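Local atomic coordinates of uncharacterized protein (Nostoc punctiforme, PDB entry 2QDR), a protein that is of unknown function but has a cupin-type double-stranded beta-helix fold and has been put forward as a putative dioxygenase. Residues Thr93-Leu98 against Glu153-Trp158; Glu114-Lys119 against His132-Ile137; Tyr232-Pro237 against Ala293-Tyr298. All coordinates share one frame; numbering follows the deposited sequence.

Contact 1: Thr93-Leu98 against Glu153-Trp158; sequences TSRVVL and EAEILW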
loop_
_atom_site.group_PDB
_atom_site.type_symbol
_atom_site.label_atom_id
_atom_site.label_comp_id
_atom_site.label_asym_id
_atom_site.label_seq_id
_atom_site.Cartn_x
_atom_site.Cartn_y
_atom_site.Cartn_z
ATOM N N THR A 93 -18.244 17.957 33.559
ATOM C CA THR A 93 -18.295 16.539 33.217
ATOM C C THR A 93 -18.782 15.866 34.483
ATOM O O THR A 93 -18.317 16.199 35.578
ATOM C CB THR A 93 -16.953 15.950 32.765
ATOM O OG1 THR A 93 -16.543 16.583 31.549
ATOM C CG2 THR A 93 -17.079 14.436 32.518
ATOM N N SER A 94 -19.723 14.941 34.343
ATOM C CA SER A 94 -20.281 14.265 35.510
ATOM C C SER A 94 -20.914 12.924 35.175
ATOM O O SER A 94 -21.255 12.642 34.029
ATOM C CB SER A 94 -21.281 15.198 36.201
ATOM O OG SER A 94 -22.204 15.721 35.276
ATOM N N ARG A 95 -21.026 12.098 36.206
ATOM C CA ARG A 95 -21.595 10.771 36.118
ATOM C C ARG A 95 -22.967 10.879 36.758
ATOM O O ARG A 95 -23.077 11.034 37.984
ATOM C CB ARG A 95 -20.698 9.799 36.854
ATOM C CG ARG A 95 -21.099 8.344 36.780
ATOM C CD ARG A 95 -20.200 7.587 37.701
ATOM N NE ARG A 95 -20.501 6.166 37.807
ATOM C CZ ARG A 95 -19.977 5.360 38.736
ATOM N NH1 ARG A 95 -19.137 5.821 39.675
ATOM N NH2 ARG A 95 -20.318 4.078 38.758
ATOM N N VAL A 96 -24.008 10.842 35.926
ATOM C CA VAL A 96 -25.384 10.960 36.404
ATOM C C VAL A 96 -26.063 9.601 36.373
ATOM O O VAL A 96 -25.632 8.715 35.630
ATOM C CB VAL A 96 -26.234 12.002 35.591
ATOM C CG1 VAL A 96 -25.600 13.391 35.654
ATOM C CG2 VAL A 96 -26.453 11.591 34.130
ATOM N N VAL A 97 -27.093 9.433 37.204
ATOM C CA VAL A 97 -27.854 8.191 37.247
ATOM C C VAL A 97 -29.328 8.550 37.202
ATOM O O VAL A 97 -29.850 9.161 38.137
ATOM C CB VAL A 97 -27.556 7.339 38.490
ATOM C CG1 VAL A 97 -28.367 6.023 38.460
ATOM C CG2 VAL A 97 -26.050 7.083 38.588
ATOM N N LEU A 98 -29.982 8.170 36.107
ATOM C CA LEU A 98 -31.396 8.419 35.899
ATOM C C LEU A 98 -32.184 7.195 36.373
ATOM O O LEU A 98 -31.817 6.071 36.033
ATOM C CB LEU A 98 -31.661 8.690 34.424
ATOM C CG LEU A 98 -30.863 9.845 33.811
ATOM C CD1 LEU A 98 -31.249 10.019 32.358
ATOM C CD2 LEU A 98 -31.062 11.166 34.554
ATOM N N GLU A 153 -32.230 1.481 36.082
ATOM C CA GLU A 153 -31.582 2.794 35.999
ATOM C C GLU A 153 -30.508 2.800 34.914
ATOM O O GLU A 153 -30.024 1.749 34.489
ATOM C CB GLU A 153 -30.989 3.221 37.357
ATOM C CG GLU A 153 -29.825 2.368 37.896
ATOM C CD GLU A 153 -29.333 2.816 39.275
ATOM O OE1 GLU A 153 -30.059 3.542 39.996
ATOM O OE2 GLU A 153 -28.209 2.418 39.645
ATOM N N ALA A 154 -30.171 3.996 34.457
ATOM C CA ALA A 154 -29.166 4.174 33.432
ATOM C C ALA A 154 -28.120 5.120 33.966
ATOM O O ALA A 154 -28.471 6.068 34.673
ATOM C CB ALA A 154 -29.796 4.724 32.182
ATOM N N GLU A 155 -26.848 4.843 33.649
ATOM C CA GLU A 155 -25.715 5.683 34.063
ATOM C C GLU A 155 -25.114 6.305 32.815
ATOM O O GLU A 155 -24.872 5.601 31.829
ATOM C CB GLU A 155 -24.679 4.901 34.854
ATOM C CG GLU A 155 -25.285 4.267 36.093
ATOM C CD GLU A 155 -24.275 3.766 37.087
ATOM O OE1 GLU A 155 -23.153 4.308 37.139
ATOM O OE2 GLU A 155 -24.637 2.852 37.856
ATOM N N ILE A 156 -24.856 7.616 32.879
ATOM C CA ILE A 156 -24.380 8.381 31.745
ATOM C C ILE A 156 -23.314 9.424 32.055
ATOM O O ILE A 156 -23.360 10.057 33.107
ATOM C CB ILE A 156 -25.573 9.233 31.180
ATOM C CG1 ILE A 156 -26.880 8.431 31.073
ATOM C CG2 ILE A 156 -25.253 9.853 29.808
ATOM C CD1 ILE A 156 -28.072 9.239 30.577
ATOM N N LEU A 157 -22.366 9.609 31.130
ATOM C CA LEU A 157 -21.362 10.653 31.255
ATOM C C LEU A 157 -22.071 11.872 30.683
ATOM O O LEU A 157 -22.282 11.949 29.476
ATOM C CB LEU A 157 -20.072 10.361 30.494
ATOM C CG LEU A 157 -19.236 9.173 30.969
ATOM C CD1 LEU A 157 -18.052 8.959 30.027
ATOM C CD2 LEU A 157 -18.756 9.361 32.404
ATOM N N TRP A 158 -22.481 12.786 31.559
ATOM C CA TRP A 158 -23.199 13.997 31.182
ATOM C C TRP A 158 -22.192 15.126 31.044
ATOM O O TRP A 158 -21.613 15.560 32.040
ATOM C CB TRP A 158 -24.237 14.309 32.251
ATOM C CG TRP A 158 -25.172 15.408 31.936
ATOM C CD1 TRP A 158 -25.010 16.736 32.209
ATOM C CD2 TRP A 158 -26.462 15.272 31.334
ATOM N NE1 TRP A 158 -26.120 17.438 31.793
ATOM C CE2 TRP A 158 -27.024 16.561 31.254
ATOM C CE3 TRP A 158 -27.196 14.183 30.851
ATOM C CZ2 TRP A 158 -28.287 16.796 30.698
ATOM C CZ3 TRP A 158 -28.455 14.414 30.305
ATOM C CH2 TRP A 158 -28.982 15.713 30.228
HETATM O O HOH W 1 -21.683 17.915 33.832
#
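R95 reaches E155 with the edge of its guanidinium group. NE and NH2 of R95 both turn to the same carboxylate oxygen, NH2 lying 3.3 Å from E155 OE1 in a salt bridge while the bond from NE is weak. E155 OE1 offers NH2 its syn lone pair but sits somewhat off the guanidinium plane, and the two flat groups are turned 37° against each other. A fully extended R95 chain, with CG anti to N (chi1 -176°), carries the guanidinium out beyond the strand to E155. NH1 of R95 is held by N59 OD1, which should help keep the group from turning. V97 stands next to this pair: its CG2 runs alongside the aliphatic part of E155, 3.8 Å from E155 CG, and its CG1 lies 3.4 Å from E153 CD, over the flat face of the E153 carboxylate.

The two strands are antiparallel neighbours in a curled sheet of the double-stranded beta-helix, the fold of the cupin clan. Backbone bonds join S94 to W158, V96 to I156 and L98 to A154, although S94 N to W158 O is weak. R95, V97, E155 and L157 share one face; on the other, V96, L98, I156 and W158 make an apolar contact, with S94 at its end. V96 splits its methyls between two partners, CG1 at 3.8 Å from W158 CB and CG2 at 3.9 Å from I156 CB. L98 and I156 cross obliquely and meet through their ends, CD1 of L98 to CD1 of I156 at 3.7 Å. W158 touches V96 mainly with its CB; the indole leads on past the strand to an edge-to-face meeting with W67. At that end a water spans S94 OG and W158 O, donating to the carbonyl at 3.0 Å and lying at the edge of the indole, in its plane.

Contact 2: Glu114-Lys119 against His132-Ile137; sequences EIFVIK and HSYSFI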
loop_
_atom_site.group_PDB
_atom_site.type_symbol
_atom_site.label_atom_id
_atom_site.label_comp_id
_atom_site.label_asym_id
_atom_site.label_seq_id
_atom_site.Cartn_x
_atom_site.Cartn_y
_atom_site.Cartn_z
ATOM N N GLU A 114 -23.031 16.598 25.541
ATOM C CA GLU A 114 -22.570 15.302 25.055
ATOM C C GLU A 114 -23.053 14.285 26.069
ATOM O O GLU A 114 -23.059 14.554 27.272
ATOM C CB GLU A 114 -21.070 15.218 24.895
ATOM C CG GLU A 114 -20.498 16.447 24.283
ATOM C CD GLU A 114 -19.111 16.247 23.730
ATOM O OE1 GLU A 114 -18.865 15.246 23.023
ATOM O OE2 GLU A 114 -18.287 17.139 23.957
ATOM N N ILE A 115 -23.451 13.123 25.560
ATOM C CA ILE A 115 -23.989 12.034 26.345
ATOM C C ILE A 115 -23.329 10.746 25.917
ATOM O O ILE A 115 -23.230 10.510 24.727
ATOM C CB ILE A 115 -25.518 11.957 26.091
ATOM C CG1 ILE A 115 -26.205 13.228 26.600
ATOM C CG2 ILE A 115 -26.184 10.734 26.734
ATOM C CD1 ILE A 115 -27.683 13.265 26.331
ATOM N N PHE A 116 -22.895 9.932 26.881
ATOM C CA PHE A 116 -22.284 8.630 26.618
ATOM C C PHE A 116 -22.807 7.652 27.667
ATOM O O PHE A 116 -22.532 7.823 28.850
ATOM C CB PHE A 116 -20.763 8.685 26.638
ATOM C CG PHE A 116 -20.125 7.370 26.292
ATOM C CD1 PHE A 116 -19.932 7.018 24.970
ATOM C CD2 PHE A 116 -19.744 6.475 27.283
ATOM C CE1 PHE A 116 -19.354 5.801 24.632
ATOM C CE2 PHE A 116 -19.172 5.255 26.962
ATOM C CZ PHE A 116 -18.967 4.919 25.629
ATOM N N VAL A 117 -23.500 6.603 27.222
ATOM C CA VAL A 117 -24.125 5.628 28.129
ATOM C C VAL A 117 -23.146 4.598 28.694
ATOM O O VAL A 117 -22.555 3.828 27.946
ATOM C CB VAL A 117 -25.287 4.892 27.424
ATOM C CG1 VAL A 117 -25.979 3.888 28.375
ATOM C CG2 VAL A 117 -26.301 5.902 26.870
ATOM N N ILE A 118 -23.031 4.567 30.021
ATOM C CA ILE A 118 -22.145 3.656 30.736
ATOM C C ILE A 118 -22.849 2.350 31.071
ATOM O O ILE A 118 -22.279 1.285 30.885
ATOM C CB ILE A 118 -21.645 4.278 32.056
ATOM C CG1 ILE A 118 -20.920 5.601 31.794
ATOM C CG2 ILE A 118 -20.728 3.284 32.815
ATOM C CD1 ILE A 118 -20.532 6.336 33.062
ATOM N N LYS A 119 -24.054 2.445 31.624
ATOM C CA LYS A 119 -24.846 1.282 32.001
ATOM C C LYS A 119 -26.301 1.560 31.641
ATOM O O LYS A 119 -26.714 2.722 31.580
ATOM C CB LYS A 119 -24.708 1.003 33.508
ATOM C CG LYS A 119 -25.223 -0.378 33.987
ATOM C CD LYS A 119 -25.305 -0.529 35.534
ATOM C CE LYS A 119 -26.500 0.247 36.135
ATOM N NZ LYS A 119 -26.601 0.172 37.615
ATOM N N HIS A 132 -22.913 2.061 25.773
ATOM C CA HIS A 132 -21.844 2.712 24.978
ATOM C C HIS A 132 -22.351 3.493 23.738
ATOM O O HIS A 132 -21.594 3.738 22.794
ATOM C CB HIS A 132 -20.747 1.681 24.629
ATOM C CG HIS A 132 -20.026 1.137 25.826
ATOM N ND1 HIS A 132 -18.691 0.812 25.792
ATOM C CD2 HIS A 132 -20.412 0.976 27.116
ATOM C CE1 HIS A 132 -18.316 0.368 26.979
ATOM N NE2 HIS A 132 -19.342 0.466 27.805
ATOM N N SER A 133 -23.624 3.894 23.752
ATOM C CA SER A 133 -24.182 4.695 22.666
ATOM C C SER A 133 -23.823 6.142 23.022
ATOM O O SER A 133 -23.689 6.477 24.201
ATOM C CB SER A 133 -25.674 4.479 22.493
ATOM O OG SER A 133 -25.924 3.136 22.119
ATOM N N TYR A 134 -23.655 6.970 21.999
ATOM C CA TYR A 134 -23.243 8.356 22.144
ATOM C C TYR A 134 -24.105 9.316 21.377
ATOM O O TYR A 134 -24.627 8.972 20.321
ATOM C CB TYR A 134 -21.795 8.500 21.618
ATOM C CG TYR A 134 -21.275 9.923 21.507
ATOM C CD1 TYR A 134 -20.862 10.614 22.634
ATOM C CD2 TYR A 134 -21.198 10.572 20.274
ATOM C CE1 TYR A 134 -20.415 11.915 22.554
ATOM C CE2 TYR A 134 -20.735 11.875 20.180
ATOM C CZ TYR A 134 -20.345 12.545 21.328
ATOM O OH TYR A 134 -19.871 13.840 21.271
ATOM N N SER A 135 -24.224 10.530 21.909
ATOM C CA SER A 135 -24.959 11.602 21.255
ATOM C C SER A 135 -24.329 12.949 21.566
ATOM O O SER A 135 -23.860 13.164 22.685
ATOM C CB SER A 135 -26.427 11.654 21.679
ATOM O OG SER A 135 -27.056 12.792 21.092
ATOM N N PHE A 136 -24.299 13.818 20.552
ATOM C CA PHE A 136 -23.821 15.197 20.668
ATOM C C PHE A 136 -25.014 16.054 20.267
ATOM O O PHE A 136 -25.463 15.990 19.123
ATOM C CB PHE A 136 -22.633 15.547 19.776
ATOM C CG PHE A 136 -22.195 16.980 19.927
ATOM C CD1 PHE A 136 -22.764 17.991 19.167
ATOM C CD2 PHE A 136 -21.237 17.320 20.859
ATOM C CE1 PHE A 136 -22.375 19.315 19.329
ATOM C CE2 PHE A 136 -20.833 18.650 21.026
ATOM C CZ PHE A 136 -21.404 19.643 20.256
ATOM N N ILE A 137 -25.498 16.859 21.203
ATOM C CA ILE A 137 -26.640 17.722 21.001
ATOM C C ILE A 137 -26.160 19.174 21.045
ATOM O O ILE A 137 -25.942 19.715 22.134
ATOM C CB ILE A 137 -27.713 17.467 22.085
ATOM C CG1 ILE A 137 -28.054 15.971 22.151
ATOM C CG2 ILE A 137 -28.963 18.339 21.822
ATOM C CD1 ILE A 137 -28.927 15.583 23.314
#
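Y134 OH is gripped by two groups: it donates to E114 OE1 and is also hydrogen-bonded to NE of R211. The bond from Y134 OH to E114 OE1 is modelled at 2.5 Å, a length not to be taken literally at this resolution. E114 OE2 takes salt bridges from R211 and R284 and a hydrogen bond from N161, which leaves the buried carboxylate held by donors on both oxygens. It stands steeply to the phenol, planes 71° apart, with OE1 in the plane of the Y134 ring at its edge. E114 CG meanwhile touches the neighbouring ring, 3.6 Å from F136 CD2.

F116 swings its ring across the strand toward H132, CG anti to N (chi1 -177°). CZ of F116 comes 3.8 Å from H132 CB, and the CE2 side of the phenyl lies over one face of the imidazole. The two planes are 50° apart, too oblique to count as a stack. CB of Y134 meets the F116 ring at its edge, F116 CD1 being 4.1 Å from it. I115 and S135 share the other face of the sheet, where CD1 of I137 comes round to within 4.0 Å of I115 CD1.

The backbones pair antiparallel through two bonds between I115 and S135, then V117 N to S133 O at 3.0 Å and H132 N to V117 O at 2.8 Å. Just beyond, I118 and K119 both face E155 in a classic beta bulge. Paired strands of this kind, with I115 and S135 on one face and E114, F116 and Y134 packed against strand 218-224 on the other, belong to the double-stranded beta-helix of cupins.

Contact 3: Tyr232-Pro237 against Ala293-Tyr298; sequences YQMIQP and ATVLSY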
loop_
_atom_site.group_PDB
_atom_site.type_symbol
_atom_site.label_atom_id
_atom_site.label_comp_id
_atom_site.label_asym_id
_atom_site.label_seq_id
_atom_site.Cartn_x
_atom_site.Cartn_y
_atom_site.Cartn_z
ATOM N N TYR A 232 7.912 5.620 27.884
ATOM C CA TYR A 232 8.355 6.904 28.409
ATOM C C TYR A 232 7.211 7.728 28.983
ATOM O O TYR A 232 6.056 7.327 28.929
ATOM C CB TYR A 232 8.996 7.679 27.258
ATOM C CG TYR A 232 9.740 6.811 26.262
ATOM C CD1 TYR A 232 10.930 6.175 26.602
ATOM C CD2 TYR A 232 9.250 6.635 24.964
ATOM C CE1 TYR A 232 11.600 5.369 25.684
ATOM C CE2 TYR A 232 9.919 5.838 24.041
ATOM C CZ TYR A 232 11.091 5.212 24.402
ATOM O OH TYR A 232 11.756 4.427 23.479
ATOM N N GLN A 233 7.547 8.882 29.548
ATOM C CA GLN A 233 6.546 9.798 30.068
ATOM C C GLN A 233 6.074 10.595 28.861
ATOM O O GLN A 233 6.691 10.511 27.794
ATOM C CB GLN A 233 7.099 10.736 31.139
ATOM C CG GLN A 233 7.699 10.014 32.335
ATOM C CD GLN A 233 8.174 10.956 33.429
ATOM O OE1 GLN A 233 7.509 11.934 33.773
ATOM N NE2 GLN A 233 9.312 10.628 34.016
HETATM N N MSE A 234 4.994 11.358 29.022
HETATM C CA MSE A 234 4.452 12.176 27.930
HETATM C C MSE A 234 4.051 13.591 28.333
HETATM O O MSE A 234 3.182 13.786 29.178
HETATM C CB MSE A 234 3.221 11.523 27.326
HETATM C CG MSE A 234 3.469 10.218 26.611
HETATM SE SE MSE A 234 1.718 9.564 26.043
HETATM C CE MSE A 234 2.153 7.909 25.518
ATOM N N ILE A 235 4.680 14.567 27.695
ATOM C CA ILE A 235 4.365 15.961 27.918
ATOM C C ILE A 235 3.187 16.188 26.959
ATOM O O ILE A 235 3.313 15.999 25.742
ATOM C CB ILE A 235 5.563 16.874 27.661
ATOM C CG1 ILE A 235 6.720 16.480 28.592
ATOM C CG2 ILE A 235 5.142 18.341 27.848
ATOM C CD1 ILE A 235 8.039 17.119 28.271
ATOM N N GLN A 236 2.036 16.535 27.528
ATOM C CA GLN A 236 0.805 16.728 26.777
ATOM C C GLN A 236 0.380 18.195 26.700
ATOM O O GLN A 236 -0.357 18.656 27.573
ATOM C CB GLN A 236 -0.307 15.876 27.414
ATOM C CG GLN A 236 -0.043 14.366 27.303
ATOM C CD GLN A 236 -1.192 13.484 27.810
ATOM O OE1 GLN A 236 -2.209 13.972 28.298
ATOM N NE2 GLN A 236 -1.021 12.170 27.693
ATOM N N PRO A 237 0.837 18.953 25.674
ATOM C CA PRO A 237 0.440 20.370 25.518
ATOM C C PRO A 237 -1.016 20.558 25.034
ATOM O O PRO A 237 -1.261 21.201 24.020
ATOM C CB PRO A 237 1.460 20.883 24.486
ATOM C CG PRO A 237 1.676 19.730 23.638
ATOM C CD PRO A 237 1.814 18.595 24.637
ATOM N N ALA A 293 5.191 17.554 17.101
ATOM C CA ALA A 293 5.466 18.040 18.461
ATOM C C ALA A 293 4.218 18.303 19.336
ATOM O O ALA A 293 4.216 19.224 20.161
ATOM C CB ALA A 293 6.379 19.297 18.403
ATOM N N THR A 294 3.171 17.498 19.149
ATOM C CA THR A 294 1.927 17.621 19.938
ATOM C C THR A 294 1.886 16.627 21.111
ATOM O O THR A 294 1.150 16.866 22.053
ATOM C CB THR A 294 0.637 17.472 19.078
ATOM O OG1 THR A 294 0.618 16.196 18.423
ATOM C CG2 THR A 294 0.541 18.610 18.041
ATOM N N VAL A 295 2.599 15.497 21.023
ATOM C CA VAL A 295 2.684 14.506 22.107
ATOM C C VAL A 295 4.171 14.242 22.149
ATOM O O VAL A 295 4.722 13.634 21.232
ATOM C CB VAL A 295 1.870 13.234 21.857
ATOM C CG1 VAL A 295 1.936 12.286 23.070
ATOM C CG2 VAL A 295 0.418 13.590 21.571
ATOM N N LEU A 296 4.816 14.710 23.215
ATOM C CA LEU A 296 6.263 14.630 23.365
ATOM C C LEU A 296 6.706 13.566 24.353
ATOM O O LEU A 296 6.442 13.694 25.549
ATOM C CB LEU A 296 6.770 15.996 23.859
ATOM C CG LEU A 296 6.199 17.249 23.186
ATOM C CD1 LEU A 296 6.753 18.519 23.835
ATOM C CD2 LEU A 296 6.485 17.221 21.714
ATOM N N SER A 297 7.358 12.512 23.866
ATOM C CA SER A 297 7.868 11.466 24.756
ATOM C C SER A 297 9.031 12.041 25.566
ATOM O O SER A 297 9.901 12.712 25.014
ATOM C CB SER A 297 8.279 10.210 23.999
ATOM O OG SER A 297 7.124 9.573 23.478
ATOM N N TYR A 298 9.013 11.772 26.871
ATOM C CA TYR A 298 9.994 12.278 27.833
ATOM C C TYR A 298 10.529 11.154 28.734
ATOM O O TYR A 298 9.754 10.330 29.214
ATOM C CB TYR A 298 9.304 13.403 28.622
ATOM C CG TYR A 298 10.068 14.010 29.770
ATOM C CD1 TYR A 298 11.299 14.620 29.565
ATOM C CD2 TYR A 298 9.494 14.100 31.049
ATOM C CE1 TYR A 298 11.986 15.226 30.627
ATOM C CE2 TYR A 298 10.169 14.716 32.112
ATOM C CZ TYR A 298 11.412 15.278 31.892
ATOM O OH TYR A 298 12.099 15.858 32.935
#
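Y298 meets I235 and Q233 where the two short antiparallel strands pair, and the backbone does the polar work. Q233 and Y298 exchange two hydrogen bonds, Q233 N to Y298 O at 2.7 Å and Y298 N to Q233 O at 2.8 Å; in the second, Y298 N sits above the carbonyl plane of Q233 rather than on a lone pair. I235 and L296 exchange two more, the one from I235 N to L296 O measuring 2.9 Å. Beyond that pair the P237 ring lies against the T294 carbonyl.

Apolar touches sit on both faces. CD1 of I235 reaches CB and CG of Y298, 3.9 Å from CB. On the face of M234 and S297, the selenium of M234, a selenomethionine, packs 4.0 Å from V295 CG1.

Further van der Waals touches involve Q233 and Y232. With CG of Y298 anti to its N (chi1 175°), the ring lies alongside the Q233 side chain, whose amide is turned 65° from the phenol plane. Y232 leans its ring, CD2 foremost, on S297 CB at 3.8 Å.

The side-chain hydroxyls find partners outside these strands: S297 OG in Q201 of the same chain, Y298 OH in the backbone N of Q128 of the third subunit. Main-chain bonds thus join the strands to each other, while I235, L296 and Y298 are buried against that subunit: I235 on its W127, L296 on its A186, and Y298 edge-to-face with W127.

How the contacts relate
Contacts 1 and 2 are core and belong to one sheet: contact 2 is nested inside the loop closed by contact 1, and the two meet where strand 154-160 lies beside strand 113-117, with I156 CG2 and I115 CG2 packed together. Contact 3 stands apart, its centre about 32 Å from that of contact 1 and 29 Å from that of contact 2, on the other side of the chain's centre from contact 1, and only partly buried. Charged pairs mark the first two, buried around E114 and with E155 partly open to solvent; contact 3 has no ion pair across its strands and instead turns aromatic and aliphatic groups toward a neighbouring subunit.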